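Local coordinates for capsid protein (Infectious hypodermal and hematopoietic necrosis virus, PDB 3N7X) that builds the icosahedral shell of a shrimp parvovirus from sixty beta-barrel subunits and binds calcium ions between neighbouring subunits, at residues A[54-59]-A[176-181]; A[121-126]-A[283-288]; A[69-74]-A[265-270]. All coordinates share one frame; numbering follows the deposited sequence.

Contact 1. Residues A[54-59]-A[176-181]. With CA (calcium ion), chain B.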
loop_
_atom_site.group_PDB
_atom_site.type_symbol
_atom_site.label_atom_id
_atom_site.label_comp_id
_atom_site.label_asym_id
_atom_site.label_seq_id
_atom_site.Cartn_x
_atom_site.Cartn_y
_atom_site.Cartn_z
ATOM N N ARG A 54 27.525 -79.548 -47.579
ATOM C CA ARG A 54 28.512 -80.394 -48.248
ATOM C C ARG A 54 29.897 -80.310 -47.620
ATOM O O ARG A 54 30.174 -79.407 -46.824
ATOM C CB ARG A 54 28.607 -79.989 -49.720
ATOM C CG ARG A 54 27.304 -80.180 -50.449
ATOM C CD ARG A 54 27.274 -79.567 -51.828
ATOM N NE ARG A 54 25.987 -79.871 -52.447
ATOM C CZ ARG A 54 25.479 -79.245 -53.506
ATOM N NH1 ARG A 54 26.148 -78.259 -54.093
ATOM N NH2 ARG A 54 24.283 -79.597 -53.962
ATOM N N TYR A 55 30.758 -81.267 -47.969
ATOM C CA TYR A 55 32.136 -81.275 -47.486
ATOM C C TYR A 55 33.017 -80.992 -48.693
ATOM O O TYR A 55 32.831 -81.602 -49.754
ATOM C CB TYR A 55 32.571 -82.639 -46.946
ATOM C CG TYR A 55 31.851 -83.175 -45.734
ATOM C CD1 TYR A 55 31.629 -82.383 -44.609
ATOM C CD2 TYR A 55 31.449 -84.510 -45.691
ATOM C CE1 TYR A 55 31.022 -82.914 -43.469
ATOM C CE2 TYR A 55 30.848 -85.049 -44.562
ATOM C CZ TYR A 55 30.636 -84.251 -43.454
ATOM O OH TYR A 55 30.043 -84.801 -42.340
ATOM N N PHE A 56 33.970 -80.080 -48.534
ATOM C CA PHE A 56 34.904 -79.760 -49.607
ATOM C C PHE A 56 36.323 -79.958 -49.087
ATOM O O PHE A 56 36.598 -79.720 -47.903
ATOM C CB PHE A 56 34.759 -78.304 -50.068
ATOM C CG PHE A 56 33.477 -78.006 -50.800
ATOM C CD1 PHE A 56 32.748 -79.018 -51.415
ATOM C CD2 PHE A 56 33.034 -76.688 -50.929
ATOM C CE1 PHE A 56 31.596 -78.723 -52.148
ATOM C CE2 PHE A 56 31.885 -76.380 -51.661
ATOM C CZ PHE A 56 31.165 -77.400 -52.272
ATOM N N GLU A 57 37.218 -80.403 -49.966
ATOM C CA GLU A 57 38.616 -80.595 -49.597
ATOM C C GLU A 57 39.463 -79.823 -50.598
ATOM O O GLU A 57 39.085 -79.688 -51.761
ATOM C CB GLU A 57 39.011 -82.073 -49.631
ATOM C CG GLU A 57 38.235 -82.974 -48.687
ATOM C CD GLU A 57 36.903 -83.415 -49.269
ATOM O OE1 GLU A 57 36.870 -83.737 -50.477
ATOM O OE2 GLU A 57 35.896 -83.451 -48.525
ATOM N N PHE A 58 40.607 -79.324 -50.149
ATOM C CA PHE A 58 41.487 -78.552 -51.016
ATOM C C PHE A 58 42.952 -78.810 -50.711
ATOM O O PHE A 58 43.311 -79.125 -49.575
ATOM C CB PHE A 58 41.263 -77.052 -50.810
ATOM C CG PHE A 58 39.863 -76.591 -51.073
ATOM C CD1 PHE A 58 39.402 -76.428 -52.375
ATOM C CD2 PHE A 58 39.009 -76.289 -50.012
ATOM C CE1 PHE A 58 38.112 -75.968 -52.619
ATOM C CE2 PHE A 58 37.718 -75.830 -50.245
ATOM C CZ PHE A 58 37.267 -75.667 -51.551
ATOM N N ASP A 59 43.791 -78.665 -51.731
ATOM C CA ASP A 59 45.233 -78.783 -51.560
ATOM C C ASP A 59 45.801 -77.574 -52.301
ATOM O O ASP A 59 45.047 -76.680 -52.676
ATOM C CB ASP A 59 45.787 -80.096 -52.129
ATOM C CG ASP A 59 45.526 -80.261 -53.609
ATOM O OD1 ASP A 59 45.279 -79.253 -54.308
ATOM O OD2 ASP A 59 45.588 -81.413 -54.081
ATOM N N GLN A 176 30.171 -82.561 -55.876
ATOM C CA GLN A 176 31.064 -83.200 -54.925
ATOM C C GLN A 176 32.112 -82.227 -54.395
ATOM O O GLN A 176 32.464 -82.257 -53.212
ATOM C CB GLN A 176 31.767 -84.391 -55.584
ATOM C CG GLN A 176 30.985 -85.698 -55.527
ATOM C CD GLN A 176 31.326 -86.650 -56.676
ATOM O OE1 GLN A 176 32.482 -86.754 -57.097
ATOM N NE2 GLN A 176 30.316 -87.355 -57.178
ATOM N N ASN A 177 32.593 -81.343 -55.265
ATOM C CA ASN A 177 33.643 -80.424 -54.858
ATOM C C ASN A 177 33.940 -79.381 -55.931
ATOM O O ASN A 177 33.622 -79.569 -57.107
ATOM C CB ASN A 177 34.928 -81.237 -54.609
ATOM C CG ASN A 177 35.910 -80.542 -53.678
ATOM O OD1 ASN A 177 35.818 -80.668 -52.453
ATOM N ND2 ASN A 177 36.851 -79.805 -54.254
ATOM N N PRO A 178 34.523 -78.245 -55.525
ATOM C CA PRO A 178 34.859 -77.217 -56.512
ATOM C C PRO A 178 35.933 -77.874 -57.382
ATOM O O PRO A 178 36.781 -78.604 -56.870
ATOM C CB PRO A 178 35.421 -76.094 -55.649
ATOM C CG PRO A 178 34.584 -76.205 -54.404
ATOM C CD PRO A 178 34.551 -77.695 -54.156
ATOM N N GLN A 179 35.896 -77.628 -58.686
ATOM C CA GLN A 179 36.861 -78.242 -59.594
ATOM C C GLN A 179 37.987 -77.307 -60.025
ATOM O O GLN A 179 37.844 -76.082 -59.989
ATOM C CB GLN A 179 36.125 -78.778 -60.823
ATOM C CG GLN A 179 35.076 -79.823 -60.482
ATOM C CD GLN A 179 35.677 -81.020 -59.762
ATOM O OE1 GLN A 179 36.611 -81.649 -60.260
ATOM N NE2 GLN A 179 35.143 -81.342 -58.588
ATOM N N LEU A 180 39.110 -77.891 -60.434
ATOM C CA LEU A 180 40.252 -77.098 -60.867
ATOM C C LEU A 180 40.049 -76.437 -62.223
ATOM O O LEU A 180 39.524 -77.040 -63.160
ATOM C CB LEU A 180 41.516 -77.956 -60.911
ATOM C CG LEU A 180 42.148 -78.337 -59.569
ATOM C CD1 LEU A 180 43.387 -79.180 -59.830
ATOM C CD2 LEU A 180 42.513 -77.078 -58.781
ATOM N N VAL A 181 40.474 -75.184 -62.310
ATOM C CA VAL A 181 40.373 -74.403 -63.532
ATOM C C VAL A 181 41.766 -73.868 -63.842
ATOM O O VAL A 181 42.467 -73.387 -62.950
ATOM C CB VAL A 181 39.395 -73.219 -63.355
ATOM C CG1 VAL A 181 39.482 -72.284 -64.546
ATOM C CG2 VAL A 181 37.974 -73.737 -63.212
HETATM CA CA CA B . 32.312 -83.464 -51.206
HETATM O O HOH W 1 34.582 -83.122 -51.837
HETATM O O HOH W 2 33.788 -84.667 -49.723
HETATM O O HOH W 3 30.120 -82.548 -51.630
#
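N177, the first residue beyond helix 171-176, holds both polar backbone atoms of E57 in strand 45-59 with one side-chain amide. From CB, the first torsion sets CG anti to the backbone N (chi1 -157°), which brings the amide up beside E57, where CG lies near both E57 N and E57 O. At the tip, N177 OD1 takes the hydrogen of E57 N at 2.9 Å, in the carbonyl plane and on a lone pair. A water that also donates to E57 OE1 gives OD1 a second bond, 2.8 Å from water to OD1. N177 ND2 divides its hydrogens between P178 O, at 2.9 Å, and a weak bond to E57 O, at 3.3 Å. Next along the chain, P178 CD sits 3.4 Å from the centroid of the F56 ring, a CH-pi contact over the face.

Y55 O and Q176 O each bind a calcium ion at 2.4 Å. Three waters and E191 of a neighbouring subunit complete its six ligands. Two of those waters donate to the carboxylate of E57, which thus serves as a second-shell group. This is consistent with calcium helping to join the subunits, the amide and proline probably steadying its main-chain ligands.

Contact 2. Residues A[121-126]-A[283-288]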
loop_
_atom_site.group_PDB
_atom_site.type_symbol
_atom_site.label_atom_id
_atom_site.label_comp_id
_atom_site.label_asym_id
_atom_site.label_seq_id
_atom_site.Cartn_x
_atom_site.Cartn_y
_atom_site.Cartn_z
ATOM N N HIS A 121 32.753 -73.017 -43.506
ATOM C CA HIS A 121 33.204 -72.881 -42.133
ATOM C C HIS A 121 33.791 -74.182 -41.613
ATOM O O HIS A 121 33.904 -75.162 -42.347
ATOM C CB HIS A 121 32.034 -72.459 -41.232
ATOM C CG HIS A 121 30.918 -73.462 -41.166
ATOM N ND1 HIS A 121 29.874 -73.481 -42.066
ATOM C CD2 HIS A 121 30.687 -74.483 -40.304
ATOM C CE1 HIS A 121 29.045 -74.467 -41.761
ATOM N NE2 HIS A 121 29.516 -75.090 -40.696
ATOM N N SER A 122 34.174 -74.169 -40.339
ATOM C CA SER A 122 34.712 -75.344 -39.673
ATOM C C SER A 122 35.888 -76.003 -40.383
ATOM O O SER A 122 35.952 -77.229 -40.484
ATOM C CB SER A 122 33.595 -76.372 -39.495
ATOM O OG SER A 122 32.534 -75.823 -38.741
ATOM N N MET A 123 36.826 -75.199 -40.865
ATOM C CA MET A 123 37.979 -75.752 -41.554
ATOM C C MET A 123 38.815 -76.682 -40.679
ATOM O O MET A 123 39.026 -76.418 -39.495
ATOM C CB MET A 123 38.885 -74.639 -42.063
ATOM C CG MET A 123 40.163 -75.170 -42.673
ATOM S SD MET A 123 41.267 -73.861 -43.173
ATOM C CE MET A 123 40.324 -73.155 -44.545
ATOM N N VAL A 124 39.288 -77.770 -41.282
ATOM C CA VAL A 124 40.137 -78.734 -40.598
ATOM C C VAL A 124 41.390 -78.914 -41.452
ATOM O O VAL A 124 41.352 -79.565 -42.494
ATOM C CB VAL A 124 39.442 -80.096 -40.444
ATOM C CG1 VAL A 124 40.393 -81.093 -39.796
ATOM C CG2 VAL A 124 38.185 -79.945 -39.607
ATOM N N PRO A 125 42.516 -78.314 -41.031
ATOM C CA PRO A 125 43.791 -78.404 -41.757
ATOM C C PRO A 125 44.368 -79.821 -41.778
ATOM O O PRO A 125 44.323 -80.540 -40.777
ATOM C CB PRO A 125 44.691 -77.425 -40.998
ATOM C CG PRO A 125 43.719 -76.429 -40.439
ATOM C CD PRO A 125 42.603 -77.318 -39.950
ATOM N N LEU A 126 44.928 -80.205 -42.921
ATOM C CA LEU A 126 45.496 -81.537 -43.095
ATOM C C LEU A 126 46.915 -81.501 -43.644
ATOM O O LEU A 126 47.318 -80.531 -44.284
ATOM C CB LEU A 126 44.628 -82.338 -44.062
ATOM C CG LEU A 126 43.159 -82.500 -43.683
ATOM C CD1 LEU A 126 42.383 -82.986 -44.885
ATOM C CD2 LEU A 126 43.034 -83.470 -42.515
ATOM N N CYS A 283 43.029 -79.187 -46.644
ATOM C CA CYS A 283 42.043 -78.928 -45.610
ATOM C C CYS A 283 40.663 -79.362 -46.066
ATOM O O CYS A 283 40.425 -79.576 -47.257
ATOM C CB CYS A 283 42.009 -77.442 -45.272
ATOM S SG CYS A 283 41.198 -76.445 -46.539
ATOM N N ARG A 284 39.761 -79.498 -45.104
ATOM C CA ARG A 284 38.383 -79.875 -45.375
ATOM C C ARG A 284 37.489 -78.879 -44.665
ATOM O O ARG A 284 37.729 -78.527 -43.509
ATOM C CB ARG A 284 38.085 -81.276 -44.853
ATOM C CG ARG A 284 36.596 -81.572 -44.667
ATOM C CD ARG A 284 36.471 -82.997 -44.214
ATOM N NE ARG A 284 35.164 -83.418 -43.713
ATOM C CZ ARG A 284 34.543 -82.883 -42.670
ATOM N NH1 ARG A 284 35.082 -81.874 -42.009
ATOM N NH2 ARG A 284 33.415 -83.418 -42.239
ATOM N N VAL A 285 36.454 -78.428 -45.356
ATOM C CA VAL A 285 35.534 -77.468 -44.771
ATOM C C VAL A 285 34.109 -77.935 -44.992
ATOM O O VAL A 285 33.864 -78.857 -45.768
ATOM C CB VAL A 285 35.680 -76.067 -45.426
ATOM C CG1 VAL A 285 37.120 -75.594 -45.343
ATOM C CG2 VAL A 285 35.214 -76.118 -46.873
ATOM N N GLN A 286 33.176 -77.303 -44.291
ATOM C CA GLN A 286 31.767 -77.612 -44.463
ATOM C C GLN A 286 31.234 -76.431 -45.260
ATOM O O GLN A 286 31.619 -75.287 -45.014
ATOM C CB GLN A 286 31.036 -77.695 -43.122
ATOM C CG GLN A 286 29.588 -78.135 -43.282
ATOM C CD GLN A 286 28.828 -78.179 -41.973
ATOM O OE1 GLN A 286 29.341 -78.658 -40.960
ATOM N NE2 GLN A 286 27.590 -77.694 -41.989
ATOM N N ALA A 287 30.367 -76.701 -46.224
ATOM C CA ALA A 287 29.816 -75.632 -47.037
ATOM C C ALA A 287 28.299 -75.719 -47.054
ATOM O O ALA A 287 27.732 -76.708 -47.519
ATOM C CB ALA A 287 30.369 -75.719 -48.453
ATOM N N ASP A 288 27.647 -74.684 -46.537
ATOM C CA ASP A 288 26.193 -74.653 -46.500
ATOM C C ASP A 288 25.678 -73.779 -47.640
ATOM O O ASP A 288 26.130 -72.645 -47.822
ATOM C CB ASP A 288 25.714 -74.139 -45.137
ATOM C CG ASP A 288 26.165 -75.040 -43.980
ATOM O OD1 ASP A 288 26.431 -76.244 -44.220
ATOM O OD2 ASP A 288 26.242 -74.550 -42.827
#
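H121 pairs with Q286, and V124 with R284, as the two hydrogen-bonded pairs of antiparallel strands 111-131 and 281-296, in the barrel sheet that also holds strand 45-59. Between them the register slips by one residue. S122, in left-handed helical conformation, makes the beta bulge, and regular pairing resumes when V124 N bonds R284 O at 2.8 Å. R284 O also receives a CA-H...O contact from M123 CA, at 3.4 Å.

One tight side is apolar. M123 lies alongside V285, its CB 3.8 Å from V285 CG1, while M123 CG meets C283 CB at 3.9 Å. With CG anti to the backbone N (chi1 175°), the methionine runs on past the cysteine, and M203 of the same chain touches both M123 and V285.

Packing is looser between V124 and R284, whose guanidinium comes obliquely no nearer than 4.4 Å from NH1 to V124 CG2 and has Y55 as a cation-pi partner. Farther along, the polar end is close-packed again: Q286 CB lies over one face of the H121 ring, and the D288 carboxylate sits at that ring's edge. Q286 NE2 donates to D288 OD1 at 2.9 Å, on the syn lone pair. Q202 of a second subunit bonds S122, and the backbone of L38 of a third bonds D288. An apolar side packed at least partly by M203 thus contrasts with polar groups that find partners in other subunits.

Contact 3. Residues A[69-74]-A[265-270]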
loop_
_atom_site.group_PDB
_atom_site.type_symbol
_atom_site.label_atom_id
_atom_site.label_comp_id
_atom_site.label_asym_id
_atom_site.label_seq_id
_atom_site.Cartn_x
_atom_site.Cartn_y
_atom_site.Cartn_z
ATOM N N LYS A 69 49.370 -72.414 -62.082
ATOM C CA LYS A 69 48.529 -72.690 -63.241
ATOM C C LYS A 69 47.042 -72.922 -62.965
ATOM O O LYS A 69 46.198 -72.549 -63.782
ATOM C CB LYS A 69 49.090 -73.894 -63.996
ATOM C CG LYS A 69 50.526 -73.724 -64.442
ATOM C CD LYS A 69 51.047 -74.995 -65.099
ATOM C CE LYS A 69 52.469 -74.816 -65.603
ATOM N NZ LYS A 69 53.028 -76.085 -66.146
ATOM N N ASN A 70 46.719 -73.540 -61.831
ATOM C CA ASN A 70 45.323 -73.825 -61.519
ATOM C C ASN A 70 44.837 -73.367 -60.155
ATOM O O ASN A 70 45.622 -73.132 -59.237
ATOM C CB ASN A 70 45.040 -75.327 -61.636
ATOM C CG ASN A 70 45.442 -75.896 -62.976
ATOM O OD1 ASN A 70 46.583 -76.310 -63.163
ATOM N ND2 ASN A 70 44.508 -75.908 -63.924
ATOM N N LEU A 71 43.519 -73.257 -60.043
ATOM C CA LEU A 71 42.851 -72.867 -58.809
ATOM C C LEU A 71 41.504 -73.575 -58.811
ATOM O O LEU A 71 40.950 -73.857 -59.875
ATOM C CB LEU A 71 42.628 -71.351 -58.762
ATOM C CG LEU A 71 43.854 -70.445 -58.601
ATOM C CD1 LEU A 71 43.438 -68.981 -58.723
ATOM C CD2 LEU A 71 44.514 -70.707 -57.253
ATOM N N TYR A 72 40.987 -73.889 -57.629
ATOM C CA TYR A 72 39.686 -74.528 -57.559
ATOM C C TYR A 72 38.682 -73.418 -57.776
ATOM O O TYR A 72 38.880 -72.296 -57.312
ATOM C CB TYR A 72 39.437 -75.153 -56.191
ATOM C CG TYR A 72 40.316 -76.330 -55.875
ATOM C CD1 TYR A 72 41.569 -76.154 -55.291
ATOM C CD2 TYR A 72 39.891 -77.631 -56.148
ATOM C CE1 TYR A 72 42.377 -77.246 -54.982
ATOM C CE2 TYR A 72 40.687 -78.728 -55.844
ATOM C CZ TYR A 72 41.928 -78.531 -55.262
ATOM O OH TYR A 72 42.720 -79.619 -54.959
ATOM N N CYS A 73 37.606 -73.724 -58.486
ATOM C CA CYS A 73 36.582 -72.730 -58.741
ATOM C C CYS A 73 35.255 -73.153 -58.128
ATOM O O CYS A 73 34.895 -74.328 -58.167
ATOM C CB CYS A 73 36.412 -72.529 -60.250
ATOM S SG CYS A 73 35.027 -71.452 -60.710
ATOM N N LEU A 74 34.544 -72.199 -57.539
ATOM C CA LEU A 74 33.234 -72.475 -56.961
ATOM C C LEU A 74 32.248 -71.541 -57.650
ATOM O O LEU A 74 32.125 -70.370 -57.288
ATOM C CB LEU A 74 33.228 -72.229 -55.450
ATOM C CG LEU A 74 31.851 -72.388 -54.785
ATOM C CD1 LEU A 74 31.219 -73.716 -55.171
ATOM C CD2 LEU A 74 32.002 -72.296 -53.279
ATOM N N PHE A 265 37.891 -68.362 -56.486
ATOM C CA PHE A 265 38.921 -69.326 -56.846
ATOM C C PHE A 265 39.732 -69.580 -55.583
ATOM O O PHE A 265 39.950 -68.661 -54.794
ATOM C CB PHE A 265 39.798 -68.747 -57.952
ATOM C CG PHE A 265 39.059 -68.527 -59.239
ATOM C CD1 PHE A 265 38.829 -69.585 -60.113
ATOM C CD2 PHE A 265 38.555 -67.271 -59.562
ATOM C CE1 PHE A 265 38.103 -69.396 -61.292
ATOM C CE2 PHE A 265 37.829 -67.072 -60.734
ATOM C CZ PHE A 265 37.604 -68.138 -61.601
ATOM N N MET A 266 40.174 -70.819 -55.381
ATOM C CA MET A 266 40.915 -71.146 -54.165
ATOM C C MET A 266 42.049 -72.129 -54.352
ATOM O O MET A 266 42.195 -72.743 -55.405
ATOM C CB MET A 266 39.971 -71.745 -53.124
ATOM C CG MET A 266 38.728 -70.941 -52.861
ATOM S SD MET A 266 37.315 -72.037 -52.652
ATOM C CE MET A 266 37.121 -72.592 -54.350
ATOM N N ARG A 267 42.832 -72.270 -53.287
ATOM C CA ARG A 267 43.951 -73.200 -53.216
ATOM C C ARG A 267 44.533 -73.088 -51.820
ATOM O O ARG A 267 44.613 -71.993 -51.261
ATOM C CB ARG A 267 45.037 -72.868 -54.246
ATOM C CG ARG A 267 45.967 -71.732 -53.855
ATOM C CD ARG A 267 47.118 -71.609 -54.838
ATOM N NE ARG A 267 48.021 -70.518 -54.485
ATOM C CZ ARG A 267 49.120 -70.203 -55.163
ATOM N NH1 ARG A 267 49.461 -70.896 -56.242
ATOM N NH2 ARG A 267 49.879 -69.193 -54.762
ATOM N N MET A 268 44.908 -74.217 -51.235
ATOM C CA MET A 268 45.519 -74.182 -49.920
ATOM C C MET A 268 46.816 -73.421 -50.188
ATOM O O MET A 268 47.445 -73.620 -51.229
ATOM C CB MET A 268 45.805 -75.604 -49.435
ATOM C CG MET A 268 46.326 -75.701 -48.009
ATOM S SD MET A 268 45.112 -75.459 -46.668
ATOM C CE MET A 268 43.690 -75.010 -47.551
ATOM N N SER A 269 47.206 -72.530 -49.284
ATOM C CA SER A 269 48.426 -71.757 -49.492
ATOM C C SER A 269 49.636 -72.690 -49.627
ATOM O O SER A 269 49.939 -73.469 -48.724
ATOM C CB SER A 269 48.627 -70.776 -48.335
ATOM O OG SER A 269 49.575 -69.785 -48.681
ATOM N N PRO A 270 50.336 -72.626 -50.771
ATOM C CA PRO A 270 51.511 -73.465 -51.037
ATOM C C PRO A 270 52.733 -73.053 -50.222
ATOM O O PRO A 270 53.384 -72.057 -50.527
ATOM C CB PRO A 270 51.720 -73.285 -52.534
ATOM C CG PRO A 270 51.313 -71.857 -52.742
ATOM C CD PRO A 270 50.048 -71.745 -51.918
#
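Y72 and M266 exchange the two backbone hydrogen bonds that join strands 70-74 and 264-268, Y72 N to M266 O and M266 N to Y72 O, each 2.8 Å long. These strands are neighbours in the second sheet of the capsid barrel. They pair in antiparallel fashion but are strongly splayed, their directions 126° apart, and close pairing is brief: beside the hydrogen-bonded pair lies one non-hydrogen-bonded pair, C73 with F265. There F265 CA approaches Y72 O to 3.0 Å in a CA-H...O contact, giving that carbonyl a second partner. M266 O likewise has a second neighbour, the edge of the Y72 ring, in whose plane it lies.

Apolar contacts divide between the two faces. On one, L71 comes at about a right angle to F265, with L71 CD1 3.7 Å from F265 CB. On the other, M266 is bent at both chi2 (141°) and chi3 (-71°), which folds its methyl back over the neighbouring strand; M266 CE ends 3.9 Å from Y72 CB and also touches L74 CB.

Sulfur adds a third kind of interaction: C73 SG stands obliquely to the F265 ring, 4.5 Å from its centroid.

Charge enters at R267, whose extended aliphatic stem runs past L71 CD2, 3.7 Å from R267 CD. P270 CG lies over one face of its guanidinium, which forms a salt bridge with E150 of the same chain. Y72 OH, for its part, bonds D59. R267 therefore divides its labour along its length: methylenes that pack on L71, then a buried charge probably balanced by E150, with NH2 reaching the hydroxyl of Y55 of a neighbouring subunit.

Contacts 2 and 3 are fully buried strand pairings, one in each sheet of the barrel, whereas contact 1 is partly buried and ties the two sheets together. Strand 45-59 neighbours 281-296, so contacts 1 and 2 share a sheet; 179-182 neighbours 70-74, which gives contacts 1 and 3 a common one. Contact 3 is mainly backbone bonding and apolar side chains; contact 2 adds a polar cluster; contact 1 depends on an amide, waters and calcium. All three also reach other subunits, but differently: contact 1 through a shared metal ion, contact 2 through polar side chains, and contact 3 through an arginine end.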